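Local coordinates for pyruvate kinase 1 (Trypanosoma brucei brucei, PDB 4HYV), which catalyses the conversion of phosphoenolpyruvate and ADP to pyruvate and ATP, the last step of glycolysis, at residues S212-A217 with I236-E241; N257-A262 with K291-A296; V48-F53 with A82-G87. All coordinates share one frame; numbering follows the deposited sequence.

Contact 1: S212-A217 with I236-E241. With MG (magnesium ion), chain C; PEP (phosphoenolpyruvate), chain E.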
ATOM      1  N   SER A 212      27.269 -30.318   6.061  1.00 27.95           N
ATOM      2  CA  SER A 212      28.234 -29.316   5.708  1.00 28.85           C
ATOM      3  C   SER A 212      28.460 -29.246   4.187  1.00 31.65           C
ATOM      4  O   SER A 212      28.397 -30.272   3.475  1.00 28.30           O
ATOM      5  CB  SER A 212      29.542 -29.549   6.454  1.00 27.93           C
ATOM      6  OG  SER A 212      29.341 -29.548   7.855  1.00 25.72           O
ATOM      7  N   PHE A 213      28.703 -28.030   3.696  1.00 29.83           N
ATOM      8  CA  PHE A 213      29.165 -27.805   2.311  1.00 32.64           C
ATOM      9  C   PHE A 213      28.226 -28.285   1.226  1.00 33.53           C
ATOM     10  O   PHE A 213      28.660 -28.576   0.115  1.00 36.22           O
ATOM     11  CB  PHE A 213      30.580 -28.367   2.088  1.00 30.81           C
ATOM     12  CG  PHE A 213      31.625 -27.736   2.982  1.00 32.63           C
ATOM     13  CD1 PHE A 213      32.065 -26.434   2.748  1.00 29.52           C
ATOM     14  CD2 PHE A 213      32.111 -28.423   4.126  1.00 31.00           C
ATOM     15  CE1 PHE A 213      32.966 -25.812   3.625  1.00 27.81           C
ATOM     16  CE2 PHE A 213      33.024 -27.808   4.989  1.00 30.64           C
ATOM     17  CZ  PHE A 213      33.440 -26.498   4.744  1.00 30.02           C
ATOM     18  N   ILE A 214      26.930 -28.301   1.498  1.00 33.44           N
ATOM     19  CA  ILE A 214      25.998 -28.710   0.454  1.00 31.86           C
ATOM     20  C   ILE A 214      26.082 -27.753  -0.736  1.00 31.90           C
ATOM     21  O   ILE A 214      26.058 -26.532  -0.566  1.00 31.28           O
ATOM     22  CB  ILE A 214      24.558 -28.779   0.967  1.00 31.87           C
ATOM     23  CG1 ILE A 214      24.395 -29.957   1.938  1.00 29.48           C
ATOM     24  CG2 ILE A 214      23.607 -28.889  -0.204  1.00 26.61           C
ATOM     25  CD1 ILE A 214      24.674 -31.314   1.313  1.00 30.10           C
ATOM     26  N   ARG A 215      26.222 -28.306  -1.935  1.00 36.32           N
ATOM     27  CA  ARG A 215      26.431 -27.490  -3.137  1.00 36.26           C
ATOM     28  C   ARG A 215      25.291 -27.624  -4.132  1.00 35.11           C
ATOM     29  O   ARG A 215      25.092 -26.738  -4.972  1.00 34.73           O
ATOM     30  CB  ARG A 215      27.748 -27.858  -3.813  1.00 41.16           C
ATOM     31  CG  ARG A 215      28.962 -27.258  -3.131  1.00 50.74           C
ATOM     32  CD  ARG A 215      30.216 -27.367  -3.994  1.00 56.03           C
ATOM     33  NE  ARG A 215      30.796 -28.698  -3.932  1.00 67.31           N
ATOM     34  CZ  ARG A 215      31.299 -29.356  -4.983  1.00 88.70           C
ATOM     35  NH1 ARG A 215      31.311 -28.796  -6.189  1.00 79.28           N
ATOM     36  NH2 ARG A 215      31.798 -30.579  -4.828  1.00 77.11           N
ATOM     37  N   THR A 216      24.572 -28.753  -4.076  1.00 29.72           N
ATOM     38  CA  THR A 216      23.522 -29.061  -5.079  1.00 29.17           C
ATOM     39  C   THR A 216      22.391 -29.859  -4.416  1.00 27.16           C
ATOM     40  O   THR A 216      22.596 -30.483  -3.377  1.00 27.47           O
ATOM     41  CB  THR A 216      24.084 -29.972  -6.202  1.00 31.49           C
ATOM     42  OG1 THR A 216      24.506 -31.202  -5.600  1.00 30.38           O
ATOM     43  CG2 THR A 216      25.295 -29.294  -6.920  1.00 27.97           C
ATOM     44  N   ALA A 217      21.234 -29.909  -5.060  1.00 26.72           N
ATOM     45  CA  ALA A 217      20.149 -30.725  -4.559  1.00 27.62           C
ATOM     46  C   ALA A 217      20.570 -32.185  -4.568  1.00 31.44           C
ATOM     47  O   ALA A 217      20.221 -32.940  -3.661  1.00 34.83           O
ATOM     48  CB  ALA A 217      18.907 -30.522  -5.395  1.00 27.58           C
ATOM     49  N   ILE A 236      16.961 -32.941   7.248  1.00 25.28           N
ATOM     50  CA  ILE A 236      18.245 -32.541   6.672  1.00 25.79           C
ATOM     51  C   ILE A 236      18.299 -31.029   6.515  1.00 28.66           C
ATOM     52  O   ILE A 236      17.564 -30.440   5.703  1.00 26.42           O
ATOM     53  CB  ILE A 236      18.537 -33.223   5.296  1.00 25.90           C
ATOM     54  CG1 ILE A 236      18.656 -34.732   5.452  1.00 24.95           C
ATOM     55  CG2 ILE A 236      19.843 -32.703   4.702  1.00 23.88           C
ATOM     56  CD1 ILE A 236      18.826 -35.426   4.114  1.00 25.60           C
ATOM     57  N   ILE A 237      19.136 -30.405   7.334  1.00 26.10           N
ATOM     58  CA  ILE A 237      19.362 -28.988   7.263  1.00 24.47           C
ATOM     59  C   ILE A 237      20.662 -28.756   6.481  1.00 23.87           C
ATOM     60  O   ILE A 237      21.764 -29.140   6.930  1.00 25.40           O
ATOM     61  CB  ILE A 237      19.479 -28.398   8.696  1.00 24.85           C
ATOM     62  CG1 ILE A 237      18.304 -28.850   9.572  1.00 22.10           C
ATOM     63  CG2 ILE A 237      19.674 -26.877   8.666  1.00 23.71           C
ATOM     64  CD1 ILE A 237      16.979 -28.252   9.192  1.00 20.65           C
ATOM     65  N   SER A 238      20.542 -28.190   5.294  1.00 22.22           N
ATOM     66  CA  SER A 238      21.706 -28.011   4.432  1.00 22.70           C
ATOM     67  C   SER A 238      22.461 -26.745   4.803  1.00 23.22           C
ATOM     68  O   SER A 238      21.868 -25.672   4.958  1.00 21.32           O
ATOM     69  CB  SER A 238      21.275 -27.932   2.961  1.00 24.89           C
ATOM     70  OG  SER A 238      20.776 -29.181   2.537  1.00 25.32           O
ATOM     71  N   LYS A 239      23.765 -26.871   4.989  1.00 23.73           N
ATOM     72  CA  LYS A 239      24.552 -25.714   5.371  1.00 24.60           C
ATOM     73  C   LYS A 239      25.073 -25.037   4.096  1.00 27.59           C
ATOM     74  O   LYS A 239      25.668 -25.693   3.244  1.00 23.01           O
ATOM     75  CB  LYS A 239      25.708 -26.142   6.270  1.00 23.71           C
ATOM     76  CG  LYS A 239      25.264 -26.613   7.641  1.00 23.72           C
ATOM     77  CD  LYS A 239      26.362 -27.412   8.336  1.00 24.22           C
ATOM     78  CE  LYS A 239      27.633 -26.584   8.526  1.00 25.08           C
ATOM     79  NZ  LYS A 239      28.614 -27.336   9.383  1.00 28.63           N
ATOM     80  N   ILE A 240      24.749 -23.752   3.915  1.00 26.21           N
ATOM     81  CA  ILE A 240      25.238 -23.005   2.742  1.00 23.20           C
ATOM     82  C   ILE A 240      26.490 -22.254   3.141  1.00 24.34           C
ATOM     83  O   ILE A 240      26.471 -21.435   4.070  1.00 23.99           O
ATOM     84  CB  ILE A 240      24.203 -21.984   2.267  1.00 22.70           C
ATOM     85  CG1 ILE A 240      22.876 -22.686   2.003  1.00 21.49           C
ATOM     86  CG2 ILE A 240      24.715 -21.249   1.041  1.00 21.39           C
ATOM     87  CD1 ILE A 240      22.958 -23.735   0.912  1.00 21.24           C
ATOM     88  N   GLU A 241      27.608 -22.689   2.591  1.00 26.14           N
ATOM     89  CA  GLU A 241      28.879 -22.168   2.988  1.00 28.32           C
ATOM     90  C   GLU A 241      29.877 -22.176   1.858  1.00 29.03           C
ATOM     91  O   GLU A 241      31.060 -21.947   2.077  1.00 28.33           O
ATOM     92  CB  GLU A 241      29.430 -22.879   4.242  1.00 28.23           C
ATOM     93  CG  GLU A 241      29.290 -24.385   4.255  1.00 26.65           C
ATOM     94  CD  GLU A 241      29.781 -24.989   5.554  1.00 29.38           C
ATOM     95  OE1 GLU A 241      30.464 -24.273   6.346  1.00 28.03           O
ATOM     96  OE2 GLU A 241      29.511 -26.194   5.781  1.00 31.54           O
TER
HETATM   97 MG    MG C1001      31.697 -24.586   8.026  1.00 23.96          MG
HETATM   98  C1  PEP E1003      30.155 -22.419   9.443  1.00 28.92           C
HETATM   99  O1  PEP E1003      31.127 -22.596   8.647  1.00 31.58           O
HETATM  100  O2' PEP E1003      29.652 -21.273   9.590  1.00 30.76           O
HETATM  101  C2  PEP E1003      29.649 -23.576  10.287  1.00 28.17           C
HETATM  102  C3  PEP E1003      28.316 -23.439  11.059  1.00 24.45           C
HETATM  103  O2  PEP E1003      30.160 -24.814  10.062  1.00 37.13           O
HETATM  104  P   PEP E1003      31.611 -25.316  10.774  1.00 40.39           P
HETATM  105  O1P PEP E1003      31.156 -26.729  11.250  1.00 38.46           O
HETATM  106  O2P PEP E1003      32.689 -24.890   9.863  1.00 31.35           O
HETATM  107  O3P PEP E1003      31.744 -24.541  12.138  1.00 37.93           O
HETATM  108  O   HOH W   1      27.581 -24.862   0.773  1.00 32.37           O
HETATM  109  O   HOH W   2      31.190 -26.539   7.730  1.00 24.83           O
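The substrate and magnesium site at the C-terminal mouth of the TIM barrel brings S212 and F213 against K239 and E241. K239 NZ donates to S212 OG at 2.8 Å. S212 OG is also hydrogen-bonded to T85 O. The same K239 NZ bonds to O2 of phosphoenolpyruvate at 3.0 Å and forms a salt bridge with D84, so several partners fix the end of this lysine.

E241 splits its two oxygens between metal and protein. Its OE1 binds the magnesium ion at 2.1 Å. E241 OE2 accepts a hydrogen bond from the backbone N of F213 at 2.9 Å, on the anti side of the carboxylate. OE2 also accepts a hydrogen bond from a water that is itself a magnesium ligand. The F213 ring lies flat on this carboxylate, the planes 8° apart, with E241 OE2 3.7 Å above the ring plane over its centre. E241 CG sits between its own N and carbonyl carbon (chi1 44°), and the extended chain carries the carboxylate to both ring and metal. D265 is a further magnesium ligand.

Further back, I214 CG1 packs on S238 OG at 3.7 Å; this hydroxyl is hydrogen-bonded to S256. V220 of helix 217-227 and I252 of helix 249-255 cover I214 and S238, while strand 258-262 runs beside strand 235-240.

Contact 2: N257-A262 with K291-A296; sequences NGIMVA and KPVICA. With PEP (phosphoenolpyruvate), chain E.
V261 N bonds to I294 O at 2.8 Å, with the donor almost in line with the carbonyl (C=O...N angle 178°). I294 N returns a bond to I259 O at 2.9 Å. I259 N to P292 O, at 3.1 Å, lies in the carbonyl plane. A296 N to V261 O is longer at 3.2 Å, and its donor is tilted 16° from the V261 carbonyl plane. Two carbonyls do extra work: I294 O also meets the CA-H of M260, and I259 O that of V293.

This ladder joins two adjacent parallel strands of the TIM barrel, 258-262 and 293-296. Helix 275-289 lies between them in the chain and packs on I259 and V293, the face away from the barrel interior. M260, I294 and A296 point the other way, inward. M260 CG is anti to its backbone N (chi1 -168°) and packs on I294 CB at 4.0 Å. Beyond it, M260 SD lies 3.7 Å from A296 CB and 3.6 Å from C3 of phosphoenolpyruvate. M260 and A296 thus form an apolar wall beside the substrate's methylene.

At the other end, P292 CD touches N257 O at 3.1 Å. The extended K291 chain runs past N257, and its NZ is hydrogen-bonded to S256 O and I253 O.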
ATOM      1  N   ASN A 257      14.957 -30.114   4.336  1.00 23.26           N
ATOM      2  CA  ASN A 257      13.917 -29.737   5.300  1.00 23.68           C
ATOM      3  C   ASN A 257      14.154 -28.367   5.877  1.00 22.83           C
ATOM      4  O   ASN A 257      13.259 -27.788   6.488  1.00 22.88           O
ATOM      5  CB  ASN A 257      13.817 -30.760   6.421  1.00 24.73           C
ATOM      6  CG  ASN A 257      13.787 -32.199   5.893  1.00 27.93           C
ATOM      7  OD1 ASN A 257      14.819 -32.834   5.733  1.00 29.62           O
ATOM      8  ND2 ASN A 257      12.601 -32.697   5.613  1.00 25.54           N
ATOM      9  N   GLY A 258      15.367 -27.845   5.679  1.00 22.55           N
ATOM     10  CA  GLY A 258      15.701 -26.472   6.077  1.00 22.21           C
ATOM     11  C   GLY A 258      17.133 -26.144   5.703  1.00 23.15           C
ATOM     12  O   GLY A 258      17.829 -26.965   5.103  1.00 21.20           O
ATOM     13  N   ILE A 259      17.618 -25.013   6.202  1.00 21.89           N
ATOM     14  CA  ILE A 259      18.875 -24.446   5.756  1.00 20.19           C
ATOM     15  C   ILE A 259      19.619 -23.826   6.958  1.00 22.57           C
ATOM     16  O   ILE A 259      18.998 -23.186   7.845  1.00 21.05           O
ATOM     17  CB  ILE A 259      18.625 -23.324   4.726  1.00 20.26           C
ATOM     18  CG1 ILE A 259      18.007 -23.891   3.442  1.00 21.06           C
ATOM     19  CG2 ILE A 259      19.921 -22.546   4.448  1.00 21.02           C
ATOM     20  CD1 ILE A 259      18.904 -24.885   2.714  1.00 20.86           C
ATOM     21  N   MET A 260      20.950 -23.892   6.908  1.00 22.87           N
ATOM     22  CA  MET A 260      21.780 -23.075   7.767  1.00 22.42           C
ATOM     23  C   MET A 260      22.600 -22.123   6.944  1.00 22.39           C
ATOM     24  O   MET A 260      23.276 -22.535   6.003  1.00 22.69           O
ATOM     25  CB  MET A 260      22.723 -23.952   8.583  1.00 23.51           C
ATOM     26  CG  MET A 260      23.412 -23.185   9.699  1.00 24.49           C
ATOM     27  SD  MET A 260      24.846 -24.040  10.330  1.00 27.92           S
ATOM     28  CE  MET A 260      24.035 -25.262  11.373  1.00 23.92           C
ATOM     29  N   VAL A 261      22.544 -20.837   7.276  1.00 21.71           N
ATOM     30  CA  VAL A 261      23.509 -19.890   6.708  1.00 23.03           C
ATOM     31  C   VAL A 261      24.817 -20.010   7.477  1.00 24.26           C
ATOM     32  O   VAL A 261      24.936 -19.505   8.606  1.00 24.43           O
ATOM     33  CB  VAL A 261      23.035 -18.421   6.786  1.00 22.03           C
ATOM     34  CG1 VAL A 261      23.967 -17.545   5.952  1.00 18.71           C
ATOM     35  CG2 VAL A 261      21.587 -18.309   6.308  1.00 21.43           C
ATOM     36  N   ALA A 262      25.758 -20.757   6.914  1.00 22.83           N
ATOM     37  CA  ALA A 262      26.925 -21.187   7.668  1.00 23.90           C
ATOM     38  C   ALA A 262      28.036 -20.159   7.460  1.00 23.36           C
ATOM     39  O   ALA A 262      28.880 -20.319   6.572  1.00 23.17           O
ATOM     40  CB  ALA A 262      27.368 -22.578   7.199  1.00 25.84           C
ATOM     41  N   LYS A 291      10.201 -23.103   5.390  1.00 20.08           N
ATOM     42  CA  LYS A 291      11.159 -24.023   5.947  1.00 18.91           C
ATOM     43  C   LYS A 291      12.084 -23.330   6.927  1.00 20.60           C
ATOM     44  O   LYS A 291      12.563 -22.213   6.660  1.00 19.61           O
ATOM     45  CB  LYS A 291      11.967 -24.672   4.845  1.00 18.75           C
ATOM     46  CG  LYS A 291      11.115 -25.601   3.976  1.00 19.37           C
ATOM     47  CD  LYS A 291      11.981 -26.387   2.993  1.00 18.02           C
ATOM     48  CE  LYS A 291      11.168 -27.476   2.328  1.00 19.47           C
ATOM     49  NZ  LYS A 291      11.917 -28.009   1.155  1.00 20.52           N
ATOM     50  N   PRO A 292      12.413 -24.033   8.022  1.00 19.13           N
ATOM     51  CA  PRO A 292      13.268 -23.557   9.110  1.00 20.65           C
ATOM     52  C   PRO A 292      14.616 -23.060   8.576  1.00 21.42           C
ATOM     53  O   PRO A 292      15.218 -23.690   7.691  1.00 19.28           O
ATOM     54  CB  PRO A 292      13.513 -24.805   9.972  1.00 21.57           C
ATOM     55  CG  PRO A 292      12.574 -25.842   9.486  1.00 21.56           C
ATOM     56  CD  PRO A 292      12.012 -25.442   8.163  1.00 18.28           C
ATOM     57  N   VAL A 293      15.092 -21.948   9.128  1.00 19.50           N
ATOM     58  CA  VAL A 293      16.360 -21.441   8.729  1.00 19.54           C
ATOM     59  C   VAL A 293      17.167 -20.980   9.959  1.00 19.81           C
ATOM     60  O   VAL A 293      16.640 -20.320  10.878  1.00 19.69           O
ATOM     61  CB  VAL A 293      16.231 -20.321   7.655  1.00 18.59           C
ATOM     62  CG1 VAL A 293      15.567 -19.084   8.261  1.00 19.11           C
ATOM     63  CG2 VAL A 293      17.637 -19.965   7.083  1.00 18.99           C
ATOM     64  N   ILE A 294      18.433 -21.380   9.988  1.00 19.30           N
ATOM     65  CA  ILE A 294      19.332 -21.070  11.128  1.00 18.99           C
ATOM     66  C   ILE A 294      20.437 -20.137  10.663  1.00 20.13           C
ATOM     67  O   ILE A 294      21.067 -20.382   9.641  1.00 18.95           O
ATOM     68  CB  ILE A 294      19.995 -22.342  11.628  1.00 18.70           C
ATOM     69  CG1 ILE A 294      18.944 -23.437  11.830  1.00 19.45           C
ATOM     70  CG2 ILE A 294      20.784 -22.084  12.889  1.00 18.02           C
ATOM     71  CD1 ILE A 294      19.562 -24.801  12.116  1.00 19.98           C
ATOM     72  N   CYS A 295      20.616 -19.032  11.380  1.00 22.24           N
ATOM     73  CA  CYS A 295      21.762 -18.192  11.200  1.00 22.87           C
ATOM     74  C   CYS A 295      22.918 -18.613  12.160  1.00 24.78           C
ATOM     75  O   CYS A 295      22.716 -18.732  13.362  1.00 26.43           O
ATOM     76  CB  CYS A 295      21.374 -16.754  11.448  1.00 22.19           C
ATOM     77  SG  CYS A 295      22.711 -15.635  11.031  1.00 28.79           S
ATOM     78  N   ALA A 296      24.125 -18.798  11.618  1.00 25.29           N
ATOM     79  CA  ALA A 296      25.230 -19.369  12.385  1.00 24.42           C
ATOM     80  C   ALA A 296      26.522 -18.552  12.314  1.00 24.68           C
ATOM     81  O   ALA A 296      26.812 -17.916  11.313  1.00 29.52           O
ATOM     82  CB  ALA A 296      25.496 -20.813  11.969  1.00 22.28           C
TER
HETATM   83  C1  PEP E1003      30.155 -22.419   9.443  1.00 28.92           C
HETATM   84  O1  PEP E1003      31.127 -22.596   8.647  1.00 31.58           O
HETATM   85  O2' PEP E1003      29.652 -21.273   9.590  1.00 30.76           O
HETATM   86  C2  PEP E1003      29.649 -23.576  10.287  1.00 28.17           C
HETATM   87  C3  PEP E1003      28.316 -23.439  11.059  1.00 24.45           C
HETATM   88  O2  PEP E1003      30.160 -24.814  10.062  1.00 37.13           O
HETATM   89  P   PEP E1003      31.611 -25.316  10.774  1.00 40.39           P
HETATM   90  O1P PEP E1003      31.156 -26.729  11.250  1.00 38.46           O
HETATM   91  O2P PEP E1003      32.689 -24.890   9.863  1.00 31.35           O
HETATM   92  O3P PEP E1003      31.744 -24.541  12.138  1.00 37.93           O

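Contact 3: V48-F53 with A82-G87. With K (potassium ion), chain D; PEP (phosphoenolpyruvate), chain E.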
ATOM      1  N   VAL A  48      18.241 -26.744  20.923  1.00 24.71           N
ATOM      2  CA  VAL A  48      18.869 -27.808  20.125  1.00 24.41           C
ATOM      3  C   VAL A  48      20.334 -27.898  20.475  1.00 25.06           C
ATOM      4  O   VAL A  48      21.024 -26.880  20.539  1.00 25.10           O
ATOM      5  CB  VAL A  48      18.730 -27.544  18.604  1.00 25.52           C
ATOM      6  CG1 VAL A  48      19.476 -28.599  17.795  1.00 26.43           C
ATOM      7  CG2 VAL A  48      17.260 -27.483  18.201  1.00 26.50           C
ATOM      8  N   ALA A  49      20.807 -29.121  20.706  1.00 23.70           N
ATOM      9  CA  ALA A  49      22.206 -29.364  20.978  1.00 25.61           C
ATOM     10  C   ALA A  49      22.874 -29.826  19.700  1.00 24.49           C
ATOM     11  O   ALA A  49      22.410 -30.765  19.034  1.00 27.36           O
ATOM     12  CB  ALA A  49      22.356 -30.439  22.076  1.00 24.33           C
ATOM     13  N   ARG A  50      23.929 -29.149  19.317  1.00 23.98           N
ATOM     14  CA  ARG A  50      24.635 -29.510  18.065  1.00 26.55           C
ATOM     15  C   ARG A  50      25.923 -30.247  18.376  1.00 27.16           C
ATOM     16  O   ARG A  50      26.712 -29.811  19.238  1.00 24.80           O
ATOM     17  CB  ARG A  50      24.927 -28.255  17.241  1.00 24.48           C
ATOM     18  CG  ARG A  50      26.032 -28.384  16.221  1.00 27.59           C
ATOM     19  CD  ARG A  50      26.331 -27.013  15.609  1.00 26.96           C
ATOM     20  NE  ARG A  50      27.263 -27.093  14.489  1.00 29.85           N
ATOM     21  CZ  ARG A  50      28.532 -26.656  14.516  1.00 29.86           C
ATOM     22  NH1 ARG A  50      29.007 -26.028  15.587  1.00 23.35           N
ATOM     23  NH2 ARG A  50      29.302 -26.782  13.425  1.00 25.05           N
ATOM     24  N   MET A  51      26.094 -31.414  17.767  1.00 26.67           N
ATOM     25  CA  MET A  51      27.368 -32.114  17.861  1.00 28.52           C
ATOM     26  C   MET A  51      28.165 -31.892  16.597  1.00 28.52           C
ATOM     27  O   MET A  51      27.726 -32.228  15.503  1.00 27.53           O
ATOM     28  CB  MET A  51      27.155 -33.615  18.076  1.00 28.34           C
ATOM     29  CG  MET A  51      26.223 -33.936  19.217  1.00 32.16           C
ATOM     30  SD  MET A  51      25.799 -35.697  19.272  1.00 34.26           S
ATOM     31  CE  MET A  51      24.976 -35.919  17.687  1.00 24.32           C
ATOM     32  N   ASN A  52      29.375 -31.410  16.761  1.00 29.58           N
ATOM     33  CA  ASN A  52      30.177 -31.062  15.624  1.00 32.27           C
ATOM     34  C   ASN A  52      31.165 -32.169  15.292  1.00 33.62           C
ATOM     35  O   ASN A  52      32.185 -32.334  15.959  1.00 32.87           O
ATOM     36  CB  ASN A  52      30.914 -29.767  15.878  1.00 29.51           C
ATOM     37  CG  ASN A  52      31.758 -29.359  14.699  1.00 36.05           C
ATOM     38  OD1 ASN A  52      31.652 -29.936  13.606  1.00 31.96           O
ATOM     39  ND2 ASN A  52      32.613 -28.384  14.906  1.00 36.09           N
ATOM     40  N   PHE A  53      30.827 -32.959  14.293  1.00 33.97           N
ATOM     41  CA  PHE A  53      31.578 -34.176  14.001  1.00 34.11           C
ATOM     42  C   PHE A  53      32.859 -33.882  13.204  1.00 36.55           C
ATOM     43  O   PHE A  53      33.518 -34.799  12.686  1.00 37.93           O
ATOM     44  CB  PHE A  53      30.695 -35.169  13.253  1.00 32.19           C
ATOM     45  CG  PHE A  53      29.883 -36.057  14.154  1.00 35.30           C
ATOM     46  CD1 PHE A  53      29.074 -35.508  15.150  1.00 31.91           C
ATOM     47  CD2 PHE A  53      29.994 -37.455  14.072  1.00 33.35           C
ATOM     48  CE1 PHE A  53      28.302 -36.329  15.969  1.00 38.19           C
ATOM     49  CE2 PHE A  53      29.241 -38.277  14.903  1.00 34.49           C
ATOM     50  CZ  PHE A  53      28.366 -37.718  15.828  1.00 33.88           C
ATOM     51  N   ALA A  82      21.260 -32.405  17.064  1.00 26.11           N
ATOM     52  CA  ALA A  82      21.707 -32.243  15.685  1.00 24.57           C
ATOM     53  C   ALA A  82      23.080 -32.828  15.506  1.00 25.82           C
ATOM     54  O   ALA A  82      23.969 -32.622  16.336  1.00 25.63           O
ATOM     55  CB  ALA A  82      21.707 -30.782  15.271  1.00 21.06           C
ATOM     56  N   LEU A  83      23.252 -33.581  14.423  1.00 26.29           N
ATOM     57  CA  LEU A  83      24.571 -34.093  14.061  1.00 25.98           C
ATOM     58  C   LEU A  83      25.083 -33.251  12.921  1.00 25.63           C
ATOM     59  O   LEU A  83      24.473 -33.201  11.861  1.00 26.41           O
ATOM     60  CB  LEU A  83      24.500 -35.586  13.638  1.00 26.95           C
ATOM     61  CG  LEU A  83      25.837 -36.342  13.400  1.00 29.52           C
ATOM     62  CD1 LEU A  83      25.609 -37.857  13.339  1.00 26.90           C
ATOM     63  CD2 LEU A  83      26.564 -35.850  12.145  1.00 26.95           C
ATOM     64  N   ASP A  84      26.180 -32.543  13.160  1.00 25.71           N
ATOM     65  CA  ASP A  84      26.726 -31.633  12.160  1.00 27.72           C
ATOM     66  C   ASP A  84      27.936 -32.325  11.546  1.00 31.21           C
ATOM     67  O   ASP A  84      28.856 -32.738  12.274  1.00 30.92           O
ATOM     68  CB  ASP A  84      27.129 -30.300  12.825  1.00 27.26           C
ATOM     69  CG  ASP A  84      27.635 -29.265  11.832  1.00 28.66           C
ATOM     70  OD1 ASP A  84      28.550 -29.603  11.050  1.00 31.77           O
ATOM     71  OD2 ASP A  84      27.147 -28.096  11.847  1.00 29.49           O
ATOM     72  N   THR A  85      27.888 -32.573  10.239  1.00 29.63           N
ATOM     73  CA  THR A  85      28.941 -33.376   9.610  1.00 27.84           C
ATOM     74  C   THR A  85      30.225 -32.606   9.421  1.00 29.79           C
ATOM     75  O   THR A  85      30.225 -31.368   9.277  1.00 30.22           O
ATOM     76  CB  THR A  85      28.530 -33.964   8.260  1.00 27.17           C
ATOM     77  OG1 THR A  85      28.245 -32.909   7.353  1.00 28.57           O
ATOM     78  CG2 THR A  85      27.314 -34.854   8.400  1.00 27.86           C
ATOM     79  N   LYS A  86      31.331 -33.337   9.486  1.00 30.07           N
ATOM     80  CA  LYS A  86      32.603 -32.859   8.990  1.00 32.98           C
ATOM     81  C   LYS A  86      32.510 -32.439   7.529  1.00 30.21           C
ATOM     82  O   LYS A  86      32.858 -31.302   7.182  1.00 32.63           O
ATOM     83  CB  LYS A  86      33.691 -33.949   9.180  1.00 39.87           C
ATOM     84  CG  LYS A  86      35.063 -33.586   8.619  1.00 37.51           C
ATOM     85  CD  LYS A  86      35.996 -34.803   8.712  1.00 44.07           C
ATOM     86  CE  LYS A  86      37.368 -34.547   8.070  1.00 49.13           C
ATOM     87  NZ  LYS A  86      38.117 -33.419   8.717  1.00 46.64           N
ATOM     88  N   GLY A  87      32.066 -33.356   6.665  1.00 28.47           N
ATOM     89  CA  GLY A  87      31.973 -33.071   5.233  1.00 28.69           C
ATOM     90  C   GLY A  87      33.337 -32.898   4.566  1.00 35.70           C
ATOM     91  O   GLY A  87      34.372 -33.228   5.139  1.00 33.59           O
TER
HETATM   92  K     K D1002      31.234 -29.489  11.019  1.00 33.89           K
HETATM   93  C1  PEP E1003      30.155 -22.419   9.443  1.00 28.92           C
HETATM   94  O1  PEP E1003      31.127 -22.596   8.647  1.00 31.58           O
HETATM   95  O2' PEP E1003      29.652 -21.273   9.590  1.00 30.76           O
HETATM   96  C2  PEP E1003      29.649 -23.576  10.287  1.00 28.17           C
HETATM   97  C3  PEP E1003      28.316 -23.439  11.059  1.00 24.45           C
HETATM   98  O2  PEP E1003      30.160 -24.814  10.062  1.00 37.13           O
HETATM   99  P   PEP E1003      31.611 -25.316  10.774  1.00 40.39           P
HETATM  100  O1P PEP E1003      31.156 -26.729  11.250  1.00 38.46           O
HETATM  101  O2P PEP E1003      32.689 -24.890   9.863  1.00 31.35           O
HETATM  102  O3P PEP E1003      31.744 -24.541  12.138  1.00 37.93           O
HETATM  103  O   HOH W   3      32.511 -29.031   8.537  1.00 30.80           O
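The R50 guanidinium meets D84 edge-on. D84 OD2 lies at its edge, in plane, 2.8 Å from R50 NE. R50 NH2 adds a weaker bond to the same D84 OD2 at 3.0 Å. The two planes stand 79° apart, and R50 NE meets D84 OD2 from above the carboxylate plane. O1P of phosphoenolpyruvate is also at the guanidinium edge, 2.9 Å from R50 NH2. N52 CB lies over one face, toward the rim. R50 NH1 is hydrogen-bonded to T27, so carboxylate, phosphate and hydroxyl together fix the rotation of the group.

The F53 ring carries L83 on one face. L83 CG makes a CH-pi contact 3.7 Å from the F53 ring centroid, 18° off the normal. The ring also stacks with H61.

The backbones beneath are neighbouring parallel strands of the TIM barrel, 46-52 and 80-84, joined through helix 58-75 in a beta-alpha-beta unit. A82 N bonds to A49 O and M51 N to A82 O. D84 N then bonds to M51 O, and F53 N to D84 O. R50, A82, N52 and D84 face the barrel interior. M51 and L83 face outward, where helix 58-75 packs on M51.

Where the strands give way to loops, they hold a potassium ion. N52 CG and D84 CG are both anti to their backbone N (chi1 -179° for N52), which sends both side chains to the metal. N52 OD1 and D84 OD1 each bind potassium at 2.7 Å. T85 O and the substrate's O1P bind it at 2.8 Å, and S54 OG and a water complete the potassium site. That water also donates to K86 O, while K86 CB rests on F53 O.

All three contacts belong to one eight-stranded barrel and touch the same phosphoenolpyruvate. Contacts 1 and 2 have centres about 10 Å apart; their strands 235-240 and 258-262 are neighbours, with S238 O 2.8 Å from M260 N. Contact 3 lies about 13 Å, centre to centre, from each of the others. It reaches contact 1 through polar atoms: K239 NZ is 2.8 Å from D84 OD1, and S212 OG is 2.5 Å from T85 O. These links couple the magnesium side of the site to the potassium side. Contacts 2 and 3 only brush, M260 CE lying 4.2 Å from D84 OD2. Contact 2 supplies the apolar wall, whereas contact 1 supplies a magnesium ligand, E241, and contact 3 three potassium ligands, N52, D84 and T85.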